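Local coordinates for protein pyruvate kinase 1 (Trypanosoma brucei brucei, PDB 4HYV) that catalyses the last step of glycolysis, transferring the phosphoryl group of phosphoenolpyruvate to ADP to give pyruvate and ATP, at residues 214-219 / 242-247; 238-243 / 257-262; 292-297 / 325-330. All coordinates share one frame; numbering follows the deposited sequence.

Contact 1. Residues 214-219 / 242-247; sequences IRTAEQ and NHQGVQ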
loop_
_atom_site.group_PDB
_atom_site.type_symbol
_atom_site.label_atom_id
_atom_site.label_comp_id
_atom_site.label_asym_id
_atom_site.label_seq_id
_atom_site.Cartn_x
_atom_site.Cartn_y
_atom_site.Cartn_z
ATOM N N ILE A 214 9.616 -28.832 24.589
ATOM C CA ILE A 214 10.341 -27.660 25.067
ATOM C C ILE A 214 9.362 -26.612 25.597
ATOM O O ILE A 214 8.367 -26.289 24.943
ATOM C CB ILE A 214 11.220 -27.048 23.975
ATOM C CG1 ILE A 214 12.403 -27.974 23.662
ATOM C CG2 ILE A 214 11.690 -25.678 24.412
ATOM C CD1 ILE A 214 13.326 -28.218 24.844
ATOM N N ARG A 215 9.620 -26.112 26.799
ATOM C CA ARG A 215 8.691 -25.188 27.463
ATOM C C ARG A 215 9.301 -23.813 27.680
ATOM O O ARG A 215 8.570 -22.827 27.833
ATOM C CB ARG A 215 8.226 -25.761 28.797
ATOM C CG ARG A 215 7.152 -26.821 28.654
ATOM C CD ARG A 215 6.481 -27.141 29.988
ATOM N NE ARG A 215 7.298 -28.028 30.800
ATOM C CZ ARG A 215 7.468 -27.905 32.121
ATOM N NH1 ARG A 215 6.859 -26.933 32.795
ATOM N NH2 ARG A 215 8.246 -28.761 32.776
ATOM N N THR A 216 10.637 -23.750 27.747
ATOM C CA THR A 216 11.344 -22.491 28.091
ATOM C C THR A 216 12.688 -22.434 27.352
ATOM O O THR A 216 13.218 -23.465 26.943
ATOM C CB THR A 216 11.686 -22.448 29.603
ATOM O OG1 THR A 216 12.562 -23.547 29.887
ATOM C CG2 THR A 216 10.394 -22.564 30.474
ATOM N N ALA A 217 13.275 -21.249 27.263
ATOM C CA ALA A 217 14.591 -21.124 26.677
ATOM C C ALA A 217 15.593 -21.900 27.515
ATOM O O ALA A 217 16.512 -22.516 26.976
ATOM C CB ALA A 217 14.990 -19.669 26.582
ATOM N N GLU A 218 15.366 -21.928 28.833
ATOM C CA GLU A 218 16.214 -22.682 29.758
ATOM C C GLU A 218 16.296 -24.172 29.360
ATOM O O GLU A 218 17.386 -24.748 29.270
ATOM C CB GLU A 218 15.707 -22.520 31.211
ATOM C CG GLU A 218 16.701 -22.949 32.304
ATOM C CD GLU A 218 18.178 -22.727 31.925
ATOM O OE1 GLU A 218 18.983 -23.684 32.042
ATOM O OE2 GLU A 218 18.538 -21.601 31.503
ATOM N N GLN A 219 15.158 -24.772 29.041
ATOM C CA GLN A 219 15.170 -26.145 28.580
ATOM C C GLN A 219 15.964 -26.326 27.302
ATOM O O GLN A 219 16.744 -27.289 27.187
ATOM C CB GLN A 219 13.767 -26.695 28.443
ATOM C CG GLN A 219 13.037 -26.786 29.773
ATOM C CD GLN A 219 11.715 -27.495 29.638
ATOM O OE1 GLN A 219 11.164 -27.580 28.556
ATOM N NE2 GLN A 219 11.211 -28.033 30.737
ATOM N N ASN A 242 3.096 -27.827 23.909
ATOM C CA ASN A 242 2.212 -27.518 25.015
ATOM C C ASN A 242 1.982 -26.037 25.211
ATOM O O ASN A 242 2.543 -25.176 24.500
ATOM C CB ASN A 242 2.738 -28.131 26.315
ATOM C CG ASN A 242 4.182 -27.786 26.555
ATOM O OD1 ASN A 242 4.615 -26.679 26.247
ATOM N ND2 ASN A 242 4.968 -28.774 26.931
ATOM N N HIS A 243 1.115 -25.753 26.161
ATOM C CA HIS A 243 0.636 -24.421 26.423
ATOM C C HIS A 243 1.785 -23.448 26.728
ATOM O O HIS A 243 1.812 -22.320 26.233
ATOM C CB HIS A 243 -0.347 -24.499 27.590
ATOM C CG HIS A 243 -0.763 -23.173 28.109
ATOM N ND1 HIS A 243 -1.732 -22.439 27.517
ATOM C CD2 HIS A 243 -0.219 -22.373 29.114
ATOM C CE1 HIS A 243 -1.835 -21.252 28.141
ATOM N NE2 HIS A 243 -0.911 -21.213 29.122
ATOM N N GLN A 244 2.708 -23.873 27.578
ATOM C CA GLN A 244 3.852 -23.069 27.953
ATOM C C GLN A 244 4.782 -22.805 26.779
ATOM O O GLN A 244 5.392 -21.723 26.690
ATOM C CB GLN A 244 4.637 -23.799 29.021
ATOM C CG GLN A 244 4.510 -23.223 30.392
ATOM C CD GLN A 244 5.575 -23.766 31.318
ATOM O OE1 GLN A 244 5.576 -24.954 31.633
ATOM N NE2 GLN A 244 6.547 -22.919 31.682
ATOM N N GLY A 245 4.996 -23.835 25.949
ATOM C CA GLY A 245 5.790 -23.663 24.743
ATOM C C GLY A 245 5.252 -22.528 23.880
ATOM O O GLY A 245 6.007 -21.674 23.376
ATOM N N VAL A 246 3.943 -22.485 23.722
ATOM C CA VAL A 246 3.336 -21.400 22.941
ATOM C C VAL A 246 3.503 -20.047 23.659
ATOM O O VAL A 246 3.864 -19.061 23.037
ATOM C CB VAL A 246 1.839 -21.680 22.639
ATOM C CG1 VAL A 246 1.227 -20.530 21.851
ATOM C CG2 VAL A 246 1.703 -22.984 21.886
ATOM N N GLN A 247 3.229 -20.017 24.968
ATOM C CA GLN A 247 3.434 -18.796 25.787
ATOM C C GLN A 247 4.855 -18.254 25.607
ATOM O O GLN A 247 5.042 -17.058 25.420
ATOM C CB GLN A 247 3.214 -19.109 27.272
ATOM C CG GLN A 247 2.464 -18.053 28.047
ATOM C CD GLN A 247 1.699 -18.639 29.251
ATOM O OE1 GLN A 247 0.568 -18.232 29.536
ATOM N NE2 GLN A 247 2.306 -19.619 29.940
#
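Arg-215 lies along the first turn of the short helix 243-247, its aliphatic stem against Asn-242 and Gln-244. The arginine stem makes the van der Waals contacts: Arg-215 CG rests 3.4 Å from Asn-242 ND2, the two side chains crossing at about a right angle, while Gln-244 CB sits 3.9 Å from Arg-215 CG, carbon against carbon. With CG beside its own backbone N (chi1 -78°) and a bend at chi3, the arginine passes the end of the asparagine and carries its guanidinium out to the glutamine. The Thr-216 side chain lies beside that of Gln-244 and points the same way, its CG2 approaching NE2 loosely.

The polar link across the pair is less certain. Arg-215 NH1 is placed to donate to Gln-244 OE1, which lies at the edge of the guanidinium, but the amide oxygen is crowded in the model and its position is doubtful.

On the backbone side the approach is close, with Ile-214 O only 3.7 Å from Gly-245 CA. The outgoing carbonyl of Arg-215 is taken by Asn-248 ND2, beyond the helix.

Bonds within each segment fix the parts that meet. Thr-216 OG1 accepts from Gln-219 N at 3.0 Å, and Asn-242 OD1 accepts from Gly-245 N at 2.9 Å, nearly in line with the asparagine C=O bond. Gln-219 OE1 reaches back to Arg-215 N at 2.8 Å, with that nitrogen lying above the amide plane.

Two side-chain N-caps thus stand close together where loops leave successive strands, 208-211 and 235-240, at the C-terminal end of a TIM barrel.

Contact 2. Residues 238-243 / 257-262; sequences SKIENH and NGIMVA. With MG (magnesium ion), chain C; PEP (phosphoenolpyruvate), chain E.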
loop_
_atom_site.group_PDB
_atom_site.type_symbol
_atom_site.label_atom_id
_atom_site.label_comp_id
_atom_site.label_asym_id
_atom_site.label_seq_id
_atom_site.Cartn_x
_atom_site.Cartn_y
_atom_site.Cartn_z
ATOM N N SER A 238 13.336 -26.964 18.433
ATOM C CA SER A 238 12.472 -27.125 19.599
ATOM C C SER A 238 11.048 -27.444 19.173
ATOM O O SER A 238 10.479 -26.779 18.301
ATOM C CB SER A 238 12.473 -25.845 20.446
ATOM O OG SER A 238 13.741 -25.658 21.035
ATOM N N LYS A 239 10.481 -28.490 19.754
ATOM C CA LYS A 239 9.133 -28.875 19.383
ATOM C C LYS A 239 8.147 -28.162 20.318
ATOM O O LYS A 239 8.289 -28.230 21.537
ATOM C CB LYS A 239 8.977 -30.389 19.482
ATOM C CG LYS A 239 9.759 -31.147 18.426
ATOM C CD LYS A 239 9.922 -32.616 18.805
ATOM C CE LYS A 239 8.572 -33.315 18.964
ATOM N NZ LYS A 239 8.777 -34.794 19.141
ATOM N N ILE A 240 7.220 -27.386 19.746
ATOM C CA ILE A 240 6.205 -26.693 20.559
ATOM C C ILE A 240 4.952 -27.542 20.585
ATOM O O ILE A 240 4.376 -27.857 19.534
ATOM C CB ILE A 240 5.845 -25.335 19.955
ATOM C CG1 ILE A 240 7.111 -24.506 19.769
ATOM C CG2 ILE A 240 4.821 -24.628 20.824
ATOM C CD1 ILE A 240 7.829 -24.207 21.071
ATOM N N GLU A 241 4.663 -28.086 21.751
ATOM C CA GLU A 241 3.593 -29.026 21.884
ATOM C C GLU A 241 2.945 -28.964 23.245
ATOM O O GLU A 241 2.148 -29.827 23.589
ATOM C CB GLU A 241 4.035 -30.460 21.527
ATOM C CG GLU A 241 5.375 -30.889 22.081
ATOM C CD GLU A 241 5.765 -32.277 21.615
ATOM O OE1 GLU A 241 4.887 -33.011 21.070
ATOM O OE2 GLU A 241 6.945 -32.655 21.815
ATOM N N ASN A 242 3.096 -27.827 23.909
ATOM C CA ASN A 242 2.212 -27.518 25.015
ATOM C C ASN A 242 1.982 -26.037 25.211
ATOM O O ASN A 242 2.543 -25.176 24.500
ATOM C CB ASN A 242 2.738 -28.131 26.315
ATOM C CG ASN A 242 4.182 -27.786 26.555
ATOM O OD1 ASN A 242 4.615 -26.679 26.247
ATOM N ND2 ASN A 242 4.968 -28.774 26.931
ATOM N N HIS A 243 1.115 -25.753 26.161
ATOM C CA HIS A 243 0.636 -24.421 26.423
ATOM C C HIS A 243 1.785 -23.448 26.728
ATOM O O HIS A 243 1.812 -22.320 26.233
ATOM C CB HIS A 243 -0.347 -24.499 27.590
ATOM C CG HIS A 243 -0.763 -23.173 28.109
ATOM N ND1 HIS A 243 -1.732 -22.439 27.517
ATOM C CD2 HIS A 243 -0.219 -22.373 29.114
ATOM C CE1 HIS A 243 -1.835 -21.252 28.141
ATOM N NE2 HIS A 243 -0.911 -21.213 29.122
ATOM N N ASN A 257 17.816 -23.225 17.105
ATOM C CA ASN A 257 18.158 -23.024 15.692
ATOM C C ASN A 257 16.945 -23.093 14.804
ATOM O O ASN A 257 17.001 -22.690 13.644
ATOM C CB ASN A 257 19.193 -24.040 15.233
ATOM C CG ASN A 257 20.360 -24.166 16.220
ATOM O OD1 ASN A 257 20.327 -24.975 17.135
ATOM N ND2 ASN A 257 21.378 -23.352 16.033
ATOM N N GLY A 258 15.839 -23.604 15.352
ATOM C CA GLY A 258 14.552 -23.621 14.646
ATOM C C GLY A 258 13.474 -24.230 15.520
ATOM O O GLY A 258 13.728 -24.588 16.672
ATOM N N ILE A 259 12.322 -24.498 14.917
ATOM C CA ILE A 259 11.129 -24.861 15.655
ATOM C C ILE A 259 10.344 -25.938 14.875
ATOM O O ILE A 259 10.235 -25.879 13.623
ATOM C CB ILE A 259 10.206 -23.635 15.826
ATOM C CG1 ILE A 259 10.870 -22.572 16.710
ATOM C CG2 ILE A 259 8.833 -24.063 16.368
ATOM C CD1 ILE A 259 11.147 -23.042 18.133
ATOM N N MET A 260 9.686 -26.826 15.621
ATOM C CA MET A 260 8.654 -27.668 15.058
ATOM C C MET A 260 7.328 -27.358 15.692
ATOM O O MET A 260 7.211 -27.341 16.916
ATOM C CB MET A 260 8.978 -29.138 15.299
ATOM C CG MET A 260 8.090 -30.071 14.493
ATOM S SD MET A 260 8.115 -31.743 15.114
ATOM C CE MET A 260 9.688 -32.296 14.434
ATOM N N VAL A 261 6.314 -27.098 14.872
ATOM C CA VAL A 261 4.943 -27.054 15.392
ATOM C C VAL A 261 4.433 -28.481 15.536
ATOM O O VAL A 261 4.070 -29.127 14.538
ATOM C CB VAL A 261 3.970 -26.283 14.472
ATOM C CG1 VAL A 261 2.647 -26.068 15.203
ATOM C CG2 VAL A 261 4.593 -24.955 14.042
ATOM N N ALA A 262 4.498 -29.003 16.754
ATOM C CA ALA A 262 4.322 -30.431 16.968
ATOM C C ALA A 262 2.845 -30.694 17.258
ATOM O O ALA A 262 2.433 -30.738 18.422
ATOM C CB ALA A 262 5.203 -30.899 18.132
HETATM MG MG MG C . 4.679 -35.049 20.574
HETATM C C1 PEP E . 3.834 -34.193 17.811
HETATM O O1 PEP E . 3.379 -34.390 18.978
HETATM O "O2'" PEP E . 3.155 -33.558 16.960
HETATM C C2 PEP E . 5.168 -34.799 17.407
HETATM C C3 PEP E . 5.846 -34.358 16.090
HETATM O O2 PEP E . 5.911 -35.420 18.360
HETATM P P PEP E . 5.640 -37.036 18.781
HETATM O O1P PEP E . 7.120 -37.524 18.788
HETATM O O2P PEP E . 4.609 -37.023 19.835
HETATM O O3P PEP E . 5.068 -37.753 17.501
HETATM O O HOH W 1 6.557 -35.180 21.360
#
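The phosphoenolpyruvate and magnesium site of pyruvate kinase is built in part on this strand pair, with Lys-239 and Glu-241 on one segment and Met-260 and Ala-262 on the other. Glu-241 OE1 binds the magnesium ion at 2.1 Å; the ligand, water 1 and Asp-265 also coordinate it. The glutamate CG sits between its backbone N and carbonyl carbon (chi1 44°), and the extended chain beyond carries the carboxylate past the Ala-262 methyl, 3.6 Å from Glu-241 CB. The second oxygen, OE2, is held by Phe-213 N and by a proton from the metal-bound water.

Lys-239 NZ reaches the bridging oxygen O2 of phosphoenolpyruvate at 3.0 Å and has a weak bond to O1P. Ser-212 OG, by a hydrogen bond, and Asp-84 OD2, by a salt bridge, also hold the ammonium group. Lower down, the lysine stem lies side by side with Met-260, pointing the same way: Lys-239 CG is 3.7 Å from Met-260 SD, and that sulfur is 3.6 Å from ligand C3.

Beneath these side chains, strands 238-240 and 258-262 run parallel as neighbours in the eight-stranded TIM barrel, their axes at 31°. Four backbone bonds join them, from Ser-238 N to Gly-258 O, Met-260 N to Ser-238 O, Ile-240 N to Met-260 O and Ala-262 N to Ile-240 O; the third is the straightest, at 171°.

Turned to the other face of the sheet, the Ile-240 and Ile-259 side chains cross at a slant, CG1 of the first 3.8 Å from CG2 of the second, and Ser-238 CB meets Ile-259 CD1 at 3.9 Å. Helices 249-255 and 275-289 pack over that side, Ile-282 touching both isoleucines.

Contact 3. Residues 292-297 / 325-330; sequences PVICAT and ADCVML. With PEP (phosphoenolpyruvate), chain E.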
loop_
_atom_site.group_PDB
_atom_site.type_symbol
_atom_site.label_atom_id
_atom_site.label_comp_id
_atom_site.label_asym_id
_atom_site.label_seq_id
_atom_site.Cartn_x
_atom_site.Cartn_y
_atom_site.Cartn_z
ATOM N N PRO A 292 14.466 -21.839 10.479
ATOM C CA PRO A 292 13.731 -22.965 9.902
ATOM C C PRO A 292 12.538 -23.356 10.781
ATOM O O PRO A 292 12.650 -23.399 12.018
ATOM C CB PRO A 292 14.743 -24.121 9.907
ATOM C CG PRO A 292 16.060 -23.524 10.229
ATOM C CD PRO A 292 15.877 -22.142 10.763
ATOM N N VAL A 293 11.412 -23.658 10.143
ATOM C CA VAL A 293 10.269 -24.080 10.876
ATOM C C VAL A 293 9.587 -25.272 10.174
ATOM O O VAL A 293 9.414 -25.291 8.937
ATOM C CB VAL A 293 9.278 -22.908 11.142
ATOM C CG1 VAL A 293 8.659 -22.433 9.826
ATOM C CG2 VAL A 293 8.169 -23.361 12.139
ATOM N N ILE A 294 9.254 -26.281 10.968
ATOM C CA ILE A 294 8.640 -27.528 10.444
ATOM C C ILE A 294 7.219 -27.650 10.964
ATOM O O ILE A 294 6.976 -27.491 12.155
ATOM C CB ILE A 294 9.411 -28.737 10.945
ATOM C CG1 ILE A 294 10.912 -28.534 10.718
ATOM C CG2 ILE A 294 8.913 -30.006 10.296
ATOM C CD1 ILE A 294 11.760 -29.604 11.395
ATOM N N CYS A 295 6.274 -27.863 10.053
ATOM C CA CYS A 295 4.939 -28.232 10.419
ATOM C C CYS A 295 4.784 -29.784 10.470
ATOM O O CYS A 295 5.123 -30.474 9.516
ATOM C CB CYS A 295 3.965 -27.640 9.429
ATOM S SG CYS A 295 2.269 -27.888 9.953
ATOM N N ALA A 296 4.238 -30.307 11.570
ATOM C CA ALA A 296 4.214 -31.750 11.803
ATOM C C ALA A 296 2.834 -32.297 12.172
ATOM O O ALA A 296 2.036 -31.620 12.802
ATOM C CB ALA A 296 5.240 -32.151 12.859
ATOM N N THR A 297 2.580 -33.532 11.735
ATOM C CA THR A 297 1.699 -34.495 12.403
ATOM C C THR A 297 0.292 -34.555 11.788
ATOM O O THR A 297 -0.389 -33.535 11.661
ATOM C CB THR A 297 1.609 -34.319 13.932
ATOM O OG1 THR A 297 2.922 -34.499 14.541
ATOM C CG2 THR A 297 0.605 -35.354 14.511
ATOM N N ALA A 325 5.876 -22.211 6.165
ATOM C CA ALA A 325 6.731 -23.257 6.714
ATOM C C ALA A 325 7.845 -23.678 5.709
ATOM O O ALA A 325 7.580 -23.904 4.529
ATOM C CB ALA A 325 5.916 -24.464 7.162
ATOM N N ASP A 326 9.071 -23.812 6.206
ATOM C CA ASP A 326 10.157 -24.385 5.413
ATOM C C ASP A 326 9.843 -25.865 5.039
ATOM O O ASP A 326 9.913 -26.246 3.873
ATOM C CB ASP A 326 11.477 -24.302 6.198
ATOM C CG ASP A 326 11.928 -22.856 6.433
ATOM O OD1 ASP A 326 11.400 -22.221 7.396
ATOM O OD2 ASP A 326 12.817 -22.357 5.673
ATOM N N CYS A 327 9.402 -26.636 6.031
ATOM C CA CYS A 327 9.278 -28.068 5.905
ATOM C C CYS A 327 7.910 -28.522 6.305
ATOM O O CYS A 327 7.327 -28.003 7.265
ATOM C CB CYS A 327 10.293 -28.782 6.813
ATOM S SG CYS A 327 12.010 -28.249 6.554
ATOM N N VAL A 328 7.507 -29.653 5.737
ATOM C CA VAL A 328 6.395 -30.373 6.242
ATOM C C VAL A 328 6.841 -31.777 6.565
ATOM O O VAL A 328 7.837 -32.232 6.057
ATOM C CB VAL A 328 5.242 -30.379 5.220
ATOM C CG1 VAL A 328 4.600 -28.992 5.180
ATOM C CG2 VAL A 328 5.754 -30.774 3.828
ATOM N N MET A 329 6.165 -32.406 7.520
ATOM C CA MET A 329 6.632 -33.660 8.075
ATOM C C MET A 329 5.623 -34.829 7.950
ATOM O O MET A 329 4.410 -34.626 7.939
ATOM C CB MET A 329 7.013 -33.471 9.527
ATOM C CG MET A 329 7.678 -34.696 10.134
ATOM S SD MET A 329 8.483 -34.260 11.678
ATOM C CE MET A 329 7.337 -34.992 12.854
ATOM N N LEU A 330 6.154 -36.043 7.919
ATOM C CA LEU A 330 5.350 -37.266 7.918
ATOM C C LEU A 330 5.791 -38.118 9.083
ATOM O O LEU A 330 7.008 -38.228 9.359
ATOM C CB LEU A 330 5.562 -38.046 6.627
ATOM C CG LEU A 330 5.023 -37.316 5.413
ATOM C CD1 LEU A 330 5.614 -37.844 4.118
ATOM C CD2 LEU A 330 3.508 -37.369 5.420
HETATM C C1 PEP E . 3.834 -34.193 17.811
HETATM O O1 PEP E . 3.379 -34.390 18.978
HETATM O "O2'" PEP E . 3.155 -33.558 16.960
HETATM C C2 PEP E . 5.168 -34.799 17.407
HETATM C C3 PEP E . 5.846 -34.358 16.090
HETATM O O2 PEP E . 5.911 -35.420 18.360
HETATM P P PEP E . 5.640 -37.036 18.781
HETATM O O1P PEP E . 7.120 -37.524 18.788
HETATM O O2P PEP E . 4.609 -37.023 19.835
HETATM O O3P PEP E . 5.068 -37.753 17.501
#
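Met-329 bends its end round to Ala-296, with CE 3.5 Å from Ala-296 CB, and the same methyl stands 3.6 Å from C3 of phosphoenolpyruvate. Its CG lies anti to the backbone N (chi1 -173°), and the turn at chi3 brings CE up against both the alanine methyl and the ligand, each of which also meets the other. Thr-297 meets the substrate more directly: OG1 donates to carboxylate oxygen O2' at 2.6 Å. Met-260, from the next strand, packs on both Ala-296 and Met-329.

Behind this apolar wall Ile-294 CG2 spans two residues of the neighbouring strand, touching Cys-327 CB at 3.9 Å and Met-329 CB at 4.0 Å. The backbones then set the spacing. Cys-327 N bonds to Val-293 O and Cys-295 N to Cys-327 O, the latter at 3.0 Å; Met-329 N to Cys-295 O is weak, with an angle of only 126°.

Farthest from the substrate, Asp-326 crosses Val-293 at about a right angle. Its OD1 accepts from Val-293 N at 3.1 Å, the donor coming in from above the carboxylate plane, while OD2 is taken by Arg-436 N. Val-293 CG1 packs over the Ala-325 backbone, 3.8 Å from its CA.

Strands 293-296 and 327-330 run parallel, joined through helix 311-323 as a beta-alpha-beta unit that supplies the last two strands of the TIM barrel. Backbone bonds from Ile-294 and Ala-296 continue the sheet to strand 258-262, a backbone hydrogen bond between Asp-326 and Arg-23 lies where the barrel closes, and helices 275-289 and 340-356 pack outside.

Contacts 2 and 3 form adjoining parts of the barrel wall: strands 258-262 and 293-296 are neighbours, with Val-261 N 2.8 Å from Ile-294 O and Ile-259 O 2.9 Å from Ile-294 N, both probable hydrogen bonds. Both touch phosphoenolpyruvate, contact 2 at the magnesium, the bridging oxygen and C3, contact 3 at the carboxylate and again at C3. Contact 1 stands just outside contact 2, their centres about 8 Å apart; Asn-242 and His-243 belong to both, and Val-246 CG2 packs 3.7 Å from Ile-240 CG2. The Asn-242 side chain remains about 9 Å from the magnesium ion. Contacts 1 and 3 do not meet, their nearest atoms being about 12 Å apart.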